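Local coordinates for protein transcription regulator (Lactobacillus plantarum WCFS1, PDB 3CLK) that probably regulates transcription as a DNA-binding dimer, with a periplasmic-binding-protein-like region that, as in LacI-type repressors, is likely to sense a small effector, at residues I112-T117 with K148-E153; H125-I130 with N183-G188; T187-A192 with K213-V218; V218-T223 with I236-F241. All blocks are in the same frame, centred on the assembly; numbering follows the deposited sequence.

Contact 1. Residues I112-T117 with K148-E153; sequences IGYQAT and KKALKE
Tyr114 reaches from helix 109-121 across Lys149 and Ala150 to Glu153 on helix 138-153. The two helical segments approach to 8.3 Å between axes and cross at -46°. From its CB the side chain leaves with CG anti to the backbone N (chi1 -173°), which lays the ring across the gap. Tyr114 CG lies 4.0 Å from Lys149 CE, and CD1 packs closer on the same CE at 3.4 Å; the ring edge turns to Ala150 N, and CD1 lies 4.0 Å from Ala150 CB. CE1 continues along the lysine methylenes. At the tip, Tyr114 OH donates to Glu153 OE1 at 2.6 Å, on the syn side and somewhat out of the plane of a carboxylate turned 65° from the ring. The bend of Lys149 at chi3 brings NZ over one ring face, 4.7 Å from the Tyr114 centroid, a cation-pi contact; this ammonium also has a salt bridge to Glu110. With an alanine here, the Glu153 carboxylate would probably lose its hydroxyl partner and the Lys149 chain the ring beneath it. One turn further on, Thr117 CB rests on Ala150 CB at 3.5 Å, and Thr117 CG2 meets Leu151 CD2 at 3.8 Å. The small Ala150 lets the helices come close, as two neighbouring helices do on one face of the sheet in a Rossmann-like alpha/beta fold.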
loop_
_atom_site.group_PDB
_atom_site.type_symbol
_atom_site.label_atom_id
_atom_site.label_comp_id
_atom_site.label_asym_id
_atom_site.label_seq_id
_atom_site.Cartn_x
_atom_site.Cartn_y
_atom_site.Cartn_z
ATOM N N ILE B 112 -16.637 -14.626 -5.645
ATOM C CA ILE B 112 -15.312 -14.603 -5.036
ATOM C C ILE B 112 -15.308 -15.602 -3.889
ATOM O O ILE B 112 -14.418 -16.449 -3.796
ATOM C CB ILE B 112 -14.938 -13.205 -4.483
ATOM C CG1 ILE B 112 -14.581 -12.267 -5.639
ATOM C CG2 ILE B 112 -13.761 -13.329 -3.490
ATOM C CD1 ILE B 112 -14.075 -10.903 -5.205
ATOM N N GLY B 113 -16.315 -15.507 -3.024
ATOM C CA GLY B 113 -16.413 -16.411 -1.891
ATOM C C GLY B 113 -16.582 -17.849 -2.342
ATOM O O GLY B 113 -16.058 -18.785 -1.721
ATOM N N TYR B 114 -17.324 -18.010 -3.434
ATOM C CA TYR B 114 -17.599 -19.308 -4.031
ATOM C C TYR B 114 -16.318 -19.947 -4.568
ATOM O O TYR B 114 -16.025 -21.096 -4.260
ATOM C CB TYR B 114 -18.605 -19.141 -5.170
ATOM C CG TYR B 114 -19.111 -20.436 -5.771
ATOM C CD1 TYR B 114 -19.941 -21.296 -5.044
ATOM C CD2 TYR B 114 -18.805 -20.776 -7.085
ATOM C CE1 TYR B 114 -20.461 -22.461 -5.626
ATOM C CE2 TYR B 114 -19.314 -21.928 -7.672
ATOM C CZ TYR B 114 -20.142 -22.766 -6.942
ATOM O OH TYR B 114 -20.654 -23.896 -7.546
ATOM N N GLN B 115 -15.559 -19.202 -5.364
ATOM C CA GLN B 115 -14.311 -19.720 -5.924
ATOM C C GLN B 115 -13.228 -19.977 -4.873
ATOM O O GLN B 115 -12.521 -20.984 -4.930
ATOM C CB GLN B 115 -13.777 -18.766 -6.991
ATOM C CG GLN B 115 -14.524 -18.877 -8.315
ATOM C CD GLN B 115 -13.855 -18.099 -9.428
ATOM O OE1 GLN B 115 -12.653 -18.226 -9.656
ATOM N NE2 GLN B 115 -14.634 -17.299 -10.137
ATOM N N ALA B 116 -13.104 -19.071 -3.913
ATOM C CA ALA B 116 -12.108 -19.218 -2.852
ATOM C C ALA B 116 -12.339 -20.512 -2.078
ATOM O O ALA B 116 -11.405 -21.275 -1.800
ATOM C CB ALA B 116 -12.184 -18.013 -1.895
ATOM N N THR B 117 -13.598 -20.749 -1.736
ATOM C CA THR B 117 -13.977 -21.926 -0.975
ATOM C C THR B 117 -13.833 -23.218 -1.774
ATOM O O THR B 117 -13.313 -24.212 -1.261
ATOM C CB THR B 117 -15.419 -21.783 -0.459
ATOM O OG1 THR B 117 -15.550 -20.530 0.227
ATOM C CG2 THR B 117 -15.754 -22.913 0.499
ATOM N N LYS B 148 -20.950 -19.961 1.817
ATOM C CA LYS B 148 -21.978 -20.888 2.303
ATOM C C LYS B 148 -22.569 -21.740 1.184
ATOM O O LYS B 148 -22.989 -22.868 1.417
ATOM C CB LYS B 148 -23.100 -20.125 3.020
ATOM C CG LYS B 148 -22.691 -19.548 4.367
ATOM C CD LYS B 148 -23.853 -18.846 5.065
ATOM C CE LYS B 148 -23.375 -18.200 6.355
ATOM N NZ LYS B 148 -24.472 -17.534 7.115
ATOM N N LYS B 149 -22.611 -21.190 -0.024
ATOM C CA LYS B 149 -23.127 -21.923 -1.171
ATOM C C LYS B 149 -22.145 -23.046 -1.512
ATOM O O LYS B 149 -22.547 -24.190 -1.717
ATOM C CB LYS B 149 -23.285 -20.989 -2.375
ATOM C CG LYS B 149 -23.778 -21.695 -3.641
ATOM C CD LYS B 149 -24.200 -20.714 -4.727
ATOM C CE LYS B 149 -23.039 -19.869 -5.242
ATOM N NZ LYS B 149 -23.461 -18.957 -6.356
ATOM N N ALA B 150 -20.858 -22.709 -1.561
ATOM C CA ALA B 150 -19.817 -23.686 -1.868
ATOM C C ALA B 150 -19.884 -24.837 -0.882
ATOM O O ALA B 150 -19.772 -26.003 -1.267
ATOM C CB ALA B 150 -18.441 -23.029 -1.818
ATOM N N LEU B 151 -20.085 -24.510 0.389
ATOM C CA LEU B 151 -20.172 -25.526 1.431
ATOM C C LEU B 151 -21.397 -26.417 1.244
ATOM O O LEU B 151 -21.313 -27.643 1.367
ATOM C CB LEU B 151 -20.226 -24.871 2.816
ATOM C CG LEU B 151 -18.966 -24.124 3.271
ATOM C CD1 LEU B 151 -19.080 -23.804 4.757
ATOM C CD2 LEU B 151 -17.732 -24.977 3.015
ATOM N N LYS B 152 -22.537 -25.799 0.948
ATOM C CA LYS B 152 -23.765 -26.552 0.749
ATOM C C LYS B 152 -23.684 -27.477 -0.459
ATOM O O LYS B 152 -24.154 -28.611 -0.407
ATOM C CB LYS B 152 -24.952 -25.599 0.603
ATOM C CG LYS B 152 -25.374 -24.963 1.919
ATOM C CD LYS B 152 -25.917 -26.012 2.888
ATOM C CE LYS B 152 -26.208 -25.419 4.267
ATOM N NZ LYS B 152 -27.117 -24.243 4.203
ATOM N N GLU B 153 -23.092 -26.996 -1.547
ATOM C CA GLU B 153 -22.957 -27.807 -2.748
ATOM C C GLU B 153 -21.995 -28.977 -2.513
ATOM O O GLU B 153 -22.016 -29.974 -3.242
ATOM C CB GLU B 153 -22.485 -26.942 -3.915
ATOM C CG GLU B 153 -23.555 -25.972 -4.426
ATOM C CD GLU B 153 -23.108 -25.201 -5.648
ATOM O OE1 GLU B 153 -22.160 -25.649 -6.321
ATOM O OE2 GLU B 153 -23.713 -24.153 -5.954
#

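Contact 2. Residues H125-I130 with N183-G188; sequences HRQIGI and NTDLTG
Ile128 and Gly188 form a parallel beta bridge, their CA atoms 4.7 Å apart, at the point where the loop after helix 170-180 runs into strand 188-191. The carbonyl O of Gln127 receives Thr187 N at 3.0 Å and more weakly Gly188 N; on the far side of the bridge Gly129 N donates to Gly188 O at 2.8 Å. His125 reaches Thr187 with its ring edge: ND1 lies 2.6 Å from Thr187 OG1 in an almost straight hydrogen bond (174°), while its NE2 hydrogen-bonds to Ala279 O near the end of the modelled chain, so both ring nitrogens are held and the rotation of the ring is fixed. Thr187 OG1 stands between its own backbone N and carbonyl carbon (chi1 64°), turned to the histidine, and a water links it to Arg126 N. Strands 128-131 and 188-191 are adjacent in the sheet although helices 138-153 and 170-180 and strand 163-164 intervene in sequence, the 2-1-3 strand order of the periplasmic-binding-protein fold. Leu186 lays CD2 alongside the Gln127 carbonyl, and its CD1 approaches Gly129 CA at 3.9 Å, where a side chain on the glycine would collide with it. Gln127 spreads its amide across Asp185, the two flat groups 76° apart, but NE2 and OD2, though 2.8 Å apart, are badly angled for a hydrogen bond. Just before this, Thr184 OG1 accepts from Leu186 N in an ST turn.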
loop_
_atom_site.group_PDB
_atom_site.type_symbol
_atom_site.label_atom_id
_atom_site.label_comp_id
_atom_site.label_asym_id
_atom_site.label_seq_id
_atom_site.Cartn_x
_atom_site.Cartn_y
_atom_site.Cartn_z
ATOM N N HIS B 125 -10.181 -30.301 1.242
ATOM C CA HIS B 125 -10.602 -29.737 2.529
ATOM C C HIS B 125 -12.120 -29.712 2.703
ATOM O O HIS B 125 -12.854 -29.502 1.749
ATOM C CB HIS B 125 -10.070 -28.301 2.664
ATOM C CG HIS B 125 -8.574 -28.206 2.647
ATOM N ND1 HIS B 125 -7.802 -28.406 3.773
ATOM C CD2 HIS B 125 -7.705 -28.003 1.627
ATOM C CE1 HIS B 125 -6.524 -28.333 3.446
ATOM N NE2 HIS B 125 -6.437 -28.090 2.148
ATOM N N ARG B 126 -12.576 -29.905 3.937
ATOM C CA ARG B 126 -14.007 -29.872 4.246
ATOM C C ARG B 126 -14.271 -29.029 5.491
ATOM O O ARG B 126 -15.376 -28.531 5.685
ATOM C CB ARG B 126 -14.557 -31.291 4.434
ATOM C CG ARG B 126 -14.684 -32.073 3.129
ATOM C CD ARG B 126 -15.356 -33.426 3.359
ATOM N NE ARG B 126 -16.739 -33.299 3.821
ATOM C CZ ARG B 126 -17.761 -32.920 3.059
ATOM N NH1 ARG B 126 -17.571 -32.625 1.780
ATOM N NH2 ARG B 126 -18.979 -32.840 3.580
ATOM N N GLN B 127 -13.254 -28.884 6.336
ATOM C CA GLN B 127 -13.362 -28.072 7.542
ATOM C C GLN B 127 -12.689 -26.753 7.173
ATOM O O GLN B 127 -11.523 -26.504 7.483
ATOM C CB GLN B 127 -12.655 -28.765 8.707
ATOM C CG GLN B 127 -13.261 -30.140 9.002
ATOM C CD GLN B 127 -12.847 -30.694 10.342
ATOM O OE1 GLN B 127 -11.716 -31.155 10.521
ATOM N NE2 GLN B 127 -13.762 -30.644 11.304
ATOM N N ILE B 128 -13.467 -25.920 6.491
ATOM C CA ILE B 128 -13.014 -24.642 5.961
ATOM C C ILE B 128 -13.603 -23.434 6.681
ATOM O O ILE B 128 -14.823 -23.293 6.770
ATOM C CB ILE B 128 -13.405 -24.564 4.473
ATOM C CG1 ILE B 128 -12.894 -25.811 3.744
ATOM C CG2 ILE B 128 -12.875 -23.284 3.846
ATOM C CD1 ILE B 128 -13.271 -25.865 2.264
ATOM N N GLY B 129 -12.734 -22.560 7.183
ATOM C CA GLY B 129 -13.192 -21.368 7.870
ATOM C C GLY B 129 -13.009 -20.138 6.999
ATOM O O GLY B 129 -12.330 -20.199 5.972
ATOM N N ILE B 130 -13.623 -19.026 7.400
ATOM C CA ILE B 130 -13.521 -17.766 6.668
ATOM C C ILE B 130 -13.397 -16.653 7.700
ATOM O O ILE B 130 -14.187 -16.580 8.658
ATOM C CB ILE B 130 -14.742 -17.546 5.743
ATOM C CG1 ILE B 130 -14.527 -16.289 4.902
ATOM C CG2 ILE B 130 -16.034 -17.465 6.562
ATOM C CD1 ILE B 130 -15.380 -16.245 3.659
ATOM N N ASN B 183 -5.437 -25.245 18.504
ATOM C CA ASN B 183 -5.895 -26.611 18.275
ATOM C C ASN B 183 -7.117 -26.680 17.370
ATOM O O ASN B 183 -7.876 -27.653 17.414
ATOM C CB ASN B 183 -6.192 -27.280 19.620
ATOM C CG ASN B 183 -4.953 -27.403 20.486
ATOM O OD1 ASN B 183 -5.039 -27.464 21.711
ATOM N ND2 ASN B 183 -3.788 -27.448 19.848
ATOM N N THR B 184 -7.294 -25.658 16.534
ATOM C CA THR B 184 -8.426 -25.617 15.619
ATOM C C THR B 184 -8.534 -26.899 14.810
ATOM O O THR B 184 -7.528 -27.546 14.518
ATOM C CB THR B 184 -8.319 -24.446 14.622
ATOM O OG1 THR B 184 -9.478 -24.437 13.785
ATOM C CG2 THR B 184 -7.082 -24.583 13.743
ATOM N N ASP B 185 -9.758 -27.254 14.442
ATOM C CA ASP B 185 -9.997 -28.451 13.645
ATOM C C ASP B 185 -10.071 -28.057 12.176
ATOM O O ASP B 185 -10.252 -28.906 11.306
ATOM C CB ASP B 185 -11.301 -29.129 14.077
ATOM C CG ASP B 185 -12.512 -28.230 13.895
ATOM O OD1 ASP B 185 -12.491 -27.091 14.414
ATOM O OD2 ASP B 185 -13.485 -28.659 13.237
ATOM N N LEU B 186 -9.939 -26.761 11.902
ATOM C CA LEU B 186 -9.974 -26.271 10.525
ATOM C C LEU B 186 -8.673 -26.655 9.822
ATOM O O LEU B 186 -7.619 -26.700 10.446
ATOM C CB LEU B 186 -10.113 -24.747 10.501
ATOM C CG LEU B 186 -11.415 -24.156 11.051
ATOM C CD1 LEU B 186 -11.354 -22.633 11.019
ATOM C CD2 LEU B 186 -12.585 -24.663 10.216
ATOM N N THR B 187 -8.751 -26.931 8.526
ATOM C CA THR B 187 -7.559 -27.271 7.764
ATOM C C THR B 187 -7.398 -26.260 6.641
ATOM O O THR B 187 -6.372 -26.214 5.986
ATOM C CB THR B 187 -7.650 -28.658 7.145
ATOM O OG1 THR B 187 -8.713 -28.679 6.188
ATOM C CG2 THR B 187 -7.891 -29.700 8.219
ATOM N N GLY B 188 -8.427 -25.447 6.435
ATOM C CA GLY B 188 -8.376 -24.428 5.407
ATOM C C GLY B 188 -9.071 -23.168 5.886
ATOM O O GLY B 188 -10.086 -23.243 6.581
HETATM O O HOH W 1 -10.798 -30.730 6.187
#

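Contact 3. Residues T187-A192 with K213-V218; sequences TGIIAA and KDLSIV
Gly188, Ile189 and Ile190 pair in parallel register with Ser216, Ile217 and Val218, the two short strands inclined by 21°. Four backbone hydrogen bonds of 2.8 to 3.0 Å alternate along the seam: Ser216 N to Thr187 O, Ile189 N to Ser216 O, Val218 N to Ile189 O and Ala191 N to Val218 O. Each of the four carbonyl oxygens also takes a CA-H...O contact from across the seam, such as that from Gly188 CA to Ser216 O at 3.3 Å, so each has one N-H bond and one weaker CA-H contact. Ile189 and Ile217 project from one face, where Ile200 of helix 194-206 covers both. On this side Leu215, just ahead of its strand, turns CG anti to the backbone N (chi1 177°); its CD1 lies over the Thr187 carbonyl, 3.6 Å from Thr187 O, and meets Ile189 CD1 at 4.0 Å, methyl against methyl. The opposite face carries Ile190, Ser216 and Val218, packed under helix 109-121, with Gly188 offering no side chain there, beside His125 and Ile128. Ser216 OG, buried beneath Leu120 and beside His125, is satisfied by Ala279 N of the C-terminal segment. Strand 188-191, helix 194-206 and strand 216-219 thus make a beta-alpha-beta crossover, its connecting helix lying over the face of Ile189 and Ile217, the repeating element of this alpha/beta fold.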
loop_
_atom_site.group_PDB
_atom_site.type_symbol
_atom_site.label_atom_id
_atom_site.label_comp_id
_atom_site.label_asym_id
_atom_site.label_seq_id
_atom_site.Cartn_x
_atom_site.Cartn_y
_atom_site.Cartn_z
ATOM N N THR B 187 -8.751 -26.931 8.526
ATOM C CA THR B 187 -7.559 -27.271 7.764
ATOM C C THR B 187 -7.398 -26.260 6.641
ATOM O O THR B 187 -6.372 -26.214 5.986
ATOM C CB THR B 187 -7.650 -28.658 7.145
ATOM O OG1 THR B 187 -8.713 -28.679 6.188
ATOM C CG2 THR B 187 -7.891 -29.700 8.219
ATOM N N GLY B 188 -8.427 -25.447 6.435
ATOM C CA GLY B 188 -8.376 -24.428 5.407
ATOM C C GLY B 188 -9.071 -23.168 5.886
ATOM O O GLY B 188 -10.086 -23.243 6.581
ATOM N N ILE B 189 -8.523 -22.013 5.529
ATOM C CA ILE B 189 -9.113 -20.731 5.914
ATOM C C ILE B 189 -9.056 -19.741 4.757
ATOM O O ILE B 189 -8.033 -19.613 4.076
ATOM C CB ILE B 189 -8.380 -20.119 7.123
ATOM C CG1 ILE B 189 -8.554 -21.021 8.349
ATOM C CG2 ILE B 189 -8.922 -18.719 7.421
ATOM C CD1 ILE B 189 -7.724 -20.572 9.545
ATOM N N ILE B 190 -10.179 -19.069 4.529
ATOM C CA ILE B 190 -10.291 -18.068 3.485
ATOM C C ILE B 190 -10.146 -16.719 4.173
ATOM O O ILE B 190 -10.842 -16.429 5.153
ATOM C CB ILE B 190 -11.666 -18.145 2.795
ATOM C CG1 ILE B 190 -11.837 -19.531 2.157
ATOM C CG2 ILE B 190 -11.794 -17.041 1.750
ATOM C CD1 ILE B 190 -13.125 -19.707 1.426
ATOM N N ALA B 191 -9.226 -15.903 3.677
ATOM C CA ALA B 191 -8.997 -14.590 4.270
ATOM C C ALA B 191 -9.758 -13.526 3.500
ATOM O O ALA B 191 -9.789 -13.542 2.271
ATOM C CB ALA B 191 -7.502 -14.270 4.289
ATOM N N ALA B 192 -10.361 -12.602 4.240
ATOM C CA ALA B 192 -11.147 -11.520 3.654
ATOM C C ALA B 192 -10.332 -10.596 2.762
ATOM O O ALA B 192 -10.886 -9.922 1.903
ATOM C CB ALA B 192 -11.818 -10.698 4.777
ATOM N N LYS B 213 1.429 -26.977 5.183
ATOM C CA LYS B 213 1.550 -28.294 5.812
ATOM C C LYS B 213 0.250 -28.753 6.484
ATOM O O LYS B 213 -0.427 -29.655 5.984
ATOM C CB LYS B 213 2.682 -28.255 6.840
ATOM C CG LYS B 213 3.698 -29.370 6.717
ATOM C CD LYS B 213 3.185 -30.680 7.292
ATOM C CE LYS B 213 4.252 -31.764 7.177
ATOM N NZ LYS B 213 3.843 -33.047 7.813
ATOM N N ASP B 214 -0.108 -28.146 7.614
ATOM C CA ASP B 214 -1.347 -28.548 8.275
ATOM C C ASP B 214 -2.471 -27.513 8.197
ATOM O O ASP B 214 -3.556 -27.724 8.737
ATOM C CB ASP B 214 -1.095 -28.959 9.734
ATOM C CG ASP B 214 -0.379 -27.899 10.537
ATOM O OD1 ASP B 214 0.867 -27.833 10.473
ATOM O OD2 ASP B 214 -1.072 -27.136 11.240
ATOM N N LEU B 215 -2.212 -26.400 7.518
ATOM C CA LEU B 215 -3.215 -25.358 7.337
ATOM C C LEU B 215 -3.052 -24.652 5.986
ATOM O O LEU B 215 -1.988 -24.123 5.678
ATOM C CB LEU B 215 -3.137 -24.321 8.467
ATOM C CG LEU B 215 -4.112 -23.144 8.335
ATOM C CD1 LEU B 215 -5.553 -23.661 8.377
ATOM C CD2 LEU B 215 -3.873 -22.132 9.447
ATOM N N SER B 216 -4.107 -24.665 5.180
ATOM C CA SER B 216 -4.084 -23.990 3.887
ATOM C C SER B 216 -4.764 -22.636 4.060
ATOM O O SER B 216 -5.728 -22.514 4.819
ATOM C CB SER B 216 -4.849 -24.793 2.825
ATOM O OG SER B 216 -4.109 -25.910 2.357
ATOM N N ILE B 217 -4.264 -21.628 3.352
ATOM C CA ILE B 217 -4.844 -20.289 3.411
ATOM C C ILE B 217 -5.042 -19.752 2.004
ATOM O O ILE B 217 -4.129 -19.811 1.190
ATOM C CB ILE B 217 -3.932 -19.286 4.162
ATOM C CG1 ILE B 217 -3.764 -19.709 5.623
ATOM C CG2 ILE B 217 -4.527 -17.881 4.062
ATOM C CD1 ILE B 217 -2.791 -18.840 6.403
ATOM N N VAL B 218 -6.243 -19.242 1.725
ATOM C CA VAL B 218 -6.565 -18.647 0.431
ATOM C C VAL B 218 -6.915 -17.176 0.685
ATOM O O VAL B 218 -7.831 -16.862 1.457
ATOM C CB VAL B 218 -7.777 -19.331 -0.239
ATOM C CG1 VAL B 218 -8.158 -18.580 -1.502
ATOM C CG2 VAL B 218 -7.432 -20.788 -0.582
#

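Contact 4. Residues V218-T223 with I236-F241; sequences VSIDGT and ISQDFF
Ile236 is gripped between Ser219 and Asp221 by backbone bonds that flank its parallel bridge with Ile220: Ile236 N donates to Ser219 O at 2.8 Å and Asp221 N to Ile236 O at 2.9 Å. Gln238 N donates to Asp221 O at 3.0 Å, from well above the carbonyl plane. A water bridges Asp221 O and Gln238 O. Beyond this pairing each segment leaves the sheet, and helix 240-256 packs on helix 22-34 of the other lobe, consistent with a crossover between the two lobes of the periplasmic-binding-protein fold. The polar side-chain link is Gln238 NE2 to Asp221 OD1, short at 2.6 Å but bent at 132°; Asp221 CG stands anti to its carbonyl carbon (chi1 -76°), which sets the carboxylate beside the nearly coplanar amide, while Gln238 OE1 bonds to Ser107 OG, fixing the amide's orientation. With an alanine at this aspartate, Gln238 NE2 would probably lose its acceptor and a gap open beside Phe240. Around the Phe240 ring, the edge meets the Asp221 carboxylate, CZ 3.5 Å from OD1, Gln238 CB sits 3.7 Å above one face near the rim, and Thr223 CG2 lies 3.9 Å from CE2. Where Gly222 turns with positive phi (71°), Ser237 OG, hydrogen-bonded to Ser235 OG, comes within 3.6 Å of its CA, where a side chain would sit. Within the sheet, Ile236 and Val218 cross obliquely, CG1 to CG1.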
loop_
_atom_site.group_PDB
_atom_site.type_symbol
_atom_site.label_atom_id
_atom_site.label_comp_id
_atom_site.label_asym_id
_atom_site.label_seq_id
_atom_site.Cartn_x
_atom_site.Cartn_y
_atom_site.Cartn_z
ATOM N N VAL B 218 -6.243 -19.242 1.725
ATOM C CA VAL B 218 -6.565 -18.647 0.431
ATOM C C VAL B 218 -6.915 -17.176 0.685
ATOM O O VAL B 218 -7.831 -16.862 1.457
ATOM C CB VAL B 218 -7.777 -19.331 -0.239
ATOM C CG1 VAL B 218 -8.158 -18.580 -1.502
ATOM C CG2 VAL B 218 -7.432 -20.788 -0.582
ATOM N N SER B 219 -6.190 -16.277 0.029
ATOM C CA SER B 219 -6.415 -14.854 0.203
ATOM C C SER B 219 -7.318 -14.280 -0.885
ATOM O O SER B 219 -7.346 -14.775 -2.011
ATOM C CB SER B 219 -5.062 -14.125 0.196
ATOM O OG SER B 219 -5.221 -12.737 0.410
ATOM N N ILE B 220 -8.078 -13.247 -0.539
ATOM C CA ILE B 220 -8.939 -12.584 -1.514
ATOM C C ILE B 220 -8.286 -11.240 -1.807
ATOM O O ILE B 220 -7.897 -10.530 -0.882
ATOM C CB ILE B 220 -10.364 -12.339 -0.971
ATOM C CG1 ILE B 220 -11.099 -13.672 -0.817
ATOM C CG2 ILE B 220 -11.159 -11.451 -1.939
ATOM C CD1 ILE B 220 -12.411 -13.537 -0.055
ATOM N N ASP B 221 -8.162 -10.934 -3.097
ATOM C CA ASP B 221 -7.581 -9.699 -3.645
ATOM C C ASP B 221 -6.385 -9.992 -4.552
ATOM O O ASP B 221 -6.405 -9.641 -5.728
ATOM C CB ASP B 221 -7.186 -8.691 -2.550
ATOM C CG ASP B 221 -8.397 -7.964 -1.957
ATOM O OD1 ASP B 221 -9.446 -7.873 -2.632
ATOM O OD2 ASP B 221 -8.298 -7.476 -0.815
ATOM N N GLY B 222 -5.352 -10.638 -4.015
ATOM C CA GLY B 222 -4.186 -10.967 -4.825
ATOM C C GLY B 222 -3.286 -9.815 -5.250
ATOM O O GLY B 222 -2.781 -9.795 -6.378
ATOM N N THR B 223 -3.089 -8.849 -4.364
ATOM C CA THR B 223 -2.218 -7.712 -4.655
ATOM C C THR B 223 -0.784 -8.157 -4.359
ATOM O O THR B 223 -0.567 -9.294 -3.939
ATOM C CB THR B 223 -2.542 -6.512 -3.753
ATOM O OG1 THR B 223 -2.077 -6.777 -2.428
ATOM C CG2 THR B 223 -4.039 -6.277 -3.701
ATOM N N ILE B 236 -7.476 -15.407 -4.772
ATOM C CA ILE B 236 -8.517 -15.218 -5.764
ATOM C C ILE B 236 -8.217 -13.760 -6.055
ATOM O O ILE B 236 -8.487 -12.874 -5.232
ATOM C CB ILE B 236 -9.927 -15.379 -5.167
ATOM C CG1 ILE B 236 -10.143 -16.834 -4.748
ATOM C CG2 ILE B 236 -10.983 -14.961 -6.193
ATOM C CD1 ILE B 236 -9.942 -17.843 -5.876
ATOM N N SER B 237 -7.612 -13.516 -7.210
ATOM C CA SER B 237 -7.202 -12.173 -7.578
ATOM C C SER B 237 -8.258 -11.398 -8.331
ATOM O O SER B 237 -8.913 -11.933 -9.226
ATOM C CB SER B 237 -5.920 -12.247 -8.401
ATOM O OG SER B 237 -4.950 -13.004 -7.699
ATOM N N GLN B 238 -8.431 -10.138 -7.943
ATOM C CA GLN B 238 -9.399 -9.260 -8.588
ATOM C C GLN B 238 -8.609 -8.449 -9.597
ATOM O O GLN B 238 -7.447 -8.115 -9.358
ATOM C CB GLN B 238 -10.041 -8.299 -7.575
ATOM C CG GLN B 238 -10.783 -8.968 -6.436
ATOM C CD GLN B 238 -11.659 -7.984 -5.672
ATOM O OE1 GLN B 238 -12.577 -7.396 -6.237
ATOM N NE2 GLN B 238 -11.372 -7.798 -4.390
ATOM N N ASP B 239 -9.234 -8.128 -10.721
ATOM C CA ASP B 239 -8.553 -7.349 -11.737
ATOM C C ASP B 239 -8.826 -5.873 -11.499
ATOM O O ASP B 239 -9.553 -5.240 -12.267
ATOM C CB ASP B 239 -9.034 -7.748 -13.132
ATOM C CG ASP B 239 -8.125 -7.226 -14.227
ATOM O OD1 ASP B 239 -7.401 -6.243 -13.984
ATOM O OD2 ASP B 239 -8.138 -7.796 -15.336
ATOM N N PHE B 240 -8.236 -5.332 -10.431
ATOM C CA PHE B 240 -8.407 -3.927 -10.066
ATOM C C PHE B 240 -8.025 -2.994 -11.211
ATOM O O PHE B 240 -8.701 -1.995 -11.470
ATOM C CB PHE B 240 -7.546 -3.587 -8.843
ATOM C CG PHE B 240 -7.882 -4.391 -7.611
ATOM C CD1 PHE B 240 -9.135 -4.289 -7.014
ATOM C CD2 PHE B 240 -6.932 -5.234 -7.033
ATOM C CE1 PHE B 240 -9.442 -5.017 -5.849
ATOM C CE2 PHE B 240 -7.229 -5.963 -5.874
ATOM C CZ PHE B 240 -8.480 -5.854 -5.283
ATOM N N PHE B 241 -6.929 -3.316 -11.887
ATOM C CA PHE B 241 -6.457 -2.495 -12.991
ATOM C C PHE B 241 -7.583 -2.305 -14.003
ATOM O O PHE B 241 -7.908 -1.179 -14.386
ATOM C CB PHE B 241 -5.266 -3.161 -13.678
ATOM C CG PHE B 241 -4.550 -2.265 -14.652
ATOM C CD1 PHE B 241 -3.543 -1.410 -14.215
ATOM C CD2 PHE B 241 -4.888 -2.269 -16.002
ATOM C CE1 PHE B 241 -2.876 -0.572 -15.113
ATOM C CE2 PHE B 241 -4.229 -1.435 -16.908
ATOM C CZ PHE B 241 -3.219 -0.585 -16.459
HETATM O O HOH W 2 -5.087 -8.486 -7.810
#

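Contacts 2, 3 and 4 step across one mixed sheet, joining strands 128-131, 188-191, 216-219 and 234-237 in order. Contacts 2 and 3 share Thr187 and Gly188, their centres 7 Å apart; contact 4 shares Val218 with contact 3 but lies about 16 Å from it and 22 Å from contact 2, toward the other lobe. Contact 1, about 14 Å from contacts 2 and 3, lies on one face of that sheet: helix 109-121 touches Ile128, Ile190, Val218 and Ile236. Along the chain, contacts 1 and 2 interleave, then 3 and 4 follow. Together they tie part of one lobe of the periplasmic-binding-protein fold together and lead to the second.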